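Local coordinates for okadaic acid binding protein 2-alpha (Halichondria okadai, PDB 4WRI), which binds the polyether toxin okadaic acid and is implicated in the accumulation of that cytotoxin by its sponge host, at residues T146-A151 / H181-V186. Residues are numbered along the deposited sequence; the frame is centred on the assembly and turned at random.
Sequences TGIFEA and HPFNYV. With OKA (okadaic acid), chain B.
Ile148, in the first turn of helix 148-152, packs against Pro182, which opens the 3-10 segment 182-184, and their CA atoms lie 4.8 Å apart. Pro182 lies against the start of the helix, its CB 3.4 Å from Thr146 O and 3.9 Å from Ala151 CB. Beyond it, the side chain of Ile148 runs out extended, CG1 anti to the backbone N (chi1 -164°), and its tip CD1 meets the backbone of Val186 at CA, 3.4 Å away. On the way, Ile148 CG1 meets the edge of the Phe183 ring, near its plane, 4.0 Å from Phe183 CD1, while CE1 of that ring touches Ala151 CB at 3.8 Å. Just before the helix, Thr146 turns toward the partner, and its CG2 rests on Tyr185 CB at 3.6 Å. Thr146 OG1, engaged with Leu143 O, also accepts from Ile148 N in an ST turn, just ahead of Gly147 at the N-cap. In the partner segment, Phe183 N donates almost straight (167°) to His181 ND1, in the imidazole plane, and the same imidazole sets CE1 over the centre of the Phe183 ring. These hydrogen bonds of Thr146 and His181 stay within their own segments or run to Leu143, so the meeting itself is carried by apolar contact. Val186 lines the okadaic acid pocket, as does Phe149 next to Ile148, so the contact brings together two segments that each contribute to it.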
# COMPACT_ATOMS: atom_id res chain seq x y z
N THR A 146 -15.85 -7.30 -2.30
CA THR A 146 -15.36 -7.15 -0.93
C THR A 146 -16.22 -6.19 -0.10
O THR A 146 -16.05 -6.11 1.12
CB THR A 146 -13.91 -6.62 -0.85
OG1 THR A 146 -13.88 -5.26 -1.34
CG2 THR A 146 -12.93 -7.52 -1.62
N GLY A 147 -17.09 -5.43 -0.76
CA GLY A 147 -17.90 -4.46 -0.05
C GLY A 147 -17.20 -3.14 0.21
O GLY A 147 -17.78 -2.23 0.80
N ILE A 148 -15.95 -3.02 -0.20
CA ILE A 148 -15.19 -1.84 0.20
C ILE A 148 -15.76 -0.52 -0.36
O ILE A 148 -15.72 0.51 0.31
CB ILE A 148 -13.69 -2.00 -0.08
CG1 ILE A 148 -12.90 -0.95 0.69
CG2 ILE A 148 -13.42 -1.98 -1.57
CD1 ILE A 148 -11.38 -1.18 0.66
N PHE A 149 -16.37 -0.55 -1.54
CA PHE A 149 -16.92 0.67 -2.10
C PHE A 149 -18.18 1.13 -1.39
O PHE A 149 -18.40 2.33 -1.23
CB PHE A 149 -17.07 0.54 -3.62
CG PHE A 149 -15.77 0.28 -4.28
CD1 PHE A 149 -14.88 1.33 -4.48
CD2 PHE A 149 -15.37 -1.00 -4.61
CE1 PHE A 149 -13.63 1.10 -5.01
CE2 PHE A 149 -14.13 -1.24 -5.17
CZ PHE A 149 -13.25 -0.19 -5.37
N GLU A 150 -18.96 0.18 -0.90
CA GLU A 150 -20.13 0.50 -0.08
C GLU A 150 -19.69 1.03 1.29
O GLU A 150 -20.29 1.94 1.84
CB GLU A 150 -21.01 -0.73 0.10
CG GLU A 150 -21.38 -1.44 -1.20
CD GLU A 150 -22.10 -0.54 -2.18
OE1 GLU A 150 -23.19 -0.04 -1.83
OE2 GLU A 150 -21.57 -0.31 -3.29
N ALA A 151 -18.63 0.44 1.85
CA ALA A 151 -18.19 0.84 3.17
C ALA A 151 -17.56 2.24 3.17
O ALA A 151 -17.66 2.99 4.14
CB ALA A 151 -17.23 -0.21 3.73
N HIS A 181 -14.34 -6.43 8.56
CA HIS A 181 -14.64 -5.14 7.91
C HIS A 181 -14.09 -5.08 6.48
O HIS A 181 -12.99 -5.56 6.23
CB HIS A 181 -14.07 -3.97 8.70
CG HIS A 181 -14.66 -2.65 8.30
ND1 HIS A 181 -14.28 -1.96 7.17
CD2 HIS A 181 -15.65 -1.92 8.87
CE1 HIS A 181 -14.98 -0.84 7.08
NE2 HIS A 181 -15.82 -0.80 8.10
N PRO A 182 -14.85 -4.51 5.53
CA PRO A 182 -14.35 -4.43 4.15
C PRO A 182 -13.02 -3.65 3.98
O PRO A 182 -12.35 -3.92 2.99
CB PRO A 182 -15.49 -3.72 3.41
CG PRO A 182 -16.70 -4.19 4.17
CD PRO A 182 -16.29 -4.17 5.59
N PHE A 183 -12.66 -2.77 4.91
CA PHE A 183 -11.42 -2.02 4.77
C PHE A 183 -10.21 -2.96 4.85
O PHE A 183 -9.11 -2.58 4.46
CB PHE A 183 -11.30 -0.91 5.81
CG PHE A 183 -12.27 0.22 5.63
CD1 PHE A 183 -13.04 0.36 4.49
CD2 PHE A 183 -12.37 1.19 6.63
CE1 PHE A 183 -13.91 1.44 4.36
CE2 PHE A 183 -13.24 2.25 6.51
CZ PHE A 183 -14.02 2.38 5.37
N ASN A 184 -10.40 -4.18 5.34
CA ASN A 184 -9.36 -5.20 5.29
C ASN A 184 -8.88 -5.48 3.88
O ASN A 184 -7.78 -6.03 3.70
CB ASN A 184 -9.84 -6.51 5.92
CG ASN A 184 -9.82 -6.46 7.43
OD1 ASN A 184 -8.76 -6.39 8.05
ND2 ASN A 184 -11.01 -6.48 8.03
N TYR A 185 -9.69 -5.13 2.88
CA TYR A 185 -9.42 -5.51 1.51
C TYR A 185 -8.99 -4.34 0.64
O TYR A 185 -9.04 -4.45 -0.58
CB TYR A 185 -10.65 -6.24 0.92
CG TYR A 185 -11.01 -7.40 1.82
CD1 TYR A 185 -10.13 -8.45 1.99
CD2 TYR A 185 -12.17 -7.37 2.59
CE1 TYR A 185 -10.40 -9.48 2.86
CE2 TYR A 185 -12.46 -8.43 3.48
CZ TYR A 185 -11.56 -9.47 3.59
OH TYR A 185 -11.80 -10.52 4.46
N VAL A 186 -8.49 -3.29 1.26
CA VAL A 186 -8.06 -2.10 0.51
C VAL A 186 -6.89 -2.42 -0.42
O VAL A 186 -6.72 -1.74 -1.43
CB VAL A 186 -7.72 -0.94 1.47
CG1 VAL A 186 -6.38 -1.18 2.12
CG2 VAL A 186 -7.75 0.40 0.72
C1 OKA B . 2.18 1.17 -5.90
C2 OKA B . 1.90 2.30 -6.92
C3 OKA B . 1.57 3.60 -6.19
C4 OKA B . 2.68 4.07 -5.23
C5 OKA B . 2.20 5.30 -4.47
C6 OKA B . 3.35 5.92 -3.66
C7 OKA B . 4.57 6.17 -4.58
C8 OKA B . 4.94 4.86 -5.27
C9 OKA B . 6.01 5.10 -6.29
C10 OKA B . 7.07 4.27 -6.36
C11 OKA B . 7.28 3.13 -5.42
C12 OKA B . 5.93 2.81 -4.71
C13 OKA B . 6.17 1.93 -3.48
C14 OKA B . 4.81 1.60 -2.83
C15 OKA B . 4.54 2.06 -1.61
C16 OKA B . 3.18 1.73 -1.05
C17 OKA B . 3.16 1.11 0.38
C18 OKA B . 1.98 1.79 1.08
C19 OKA B . 1.47 2.83 0.02
C20 OKA B . 0.94 4.06 0.63
C21 OKA B . 0.43 4.99 -0.51
C22 OKA B . -0.61 4.20 -1.30
C23 OKA B . 0.03 2.91 -1.83
C24 OKA B . -1.05 2.08 -2.60
C25 OKA B . -1.60 3.02 -3.64
C26 OKA B . -2.05 4.36 -3.17
C27 OKA B . -3.40 4.27 -2.41
C28 OKA B . -4.50 3.87 -3.41
C29 OKA B . -5.93 3.92 -2.85
C30 OKA B . -6.85 3.36 -3.97
C31 OKA B . -6.96 4.19 -5.22
C32 OKA B . -8.03 3.64 -6.17
C33 OKA B . -9.33 3.25 -5.49
C34 OKA B . -9.02 2.51 -4.17
C35 OKA B . -10.37 2.43 -3.36
C36 OKA B . -10.14 1.47 -2.20
C37 OKA B . -9.67 0.15 -2.75
C38 OKA B . -8.40 0.28 -3.56
C39 OKA B . -7.23 5.66 -4.93
C40 OKA B . -6.03 3.00 -1.63
C41 OKA B . -1.70 2.71 -4.91
C42 OKA B . 6.82 0.61 -3.87
C43 OKA B . 8.08 4.59 -7.44
C44 OKA B . 0.76 1.90 -7.84
O1 OKA B . 1.28 0.99 -5.07
O2 OKA B . 3.24 0.55 -5.96
O3 OKA B . 3.07 2.51 -7.72
O4 OKA B . 3.83 4.39 -6.02
O5 OKA B . 5.66 6.69 -3.77
O6 OKA B . 5.34 3.94 -4.26
O7 OKA B . 2.57 2.97 -0.85
O8 OKA B . 0.45 2.12 -0.73
O9 OKA B . -1.07 5.03 -2.37
O10 OKA B . -0.48 0.93 -3.11
O11 OKA B . -3.68 5.56 -1.89
O12 OKA B . -8.16 3.20 -3.35
O13 OKA B . -8.60 1.26 -4.64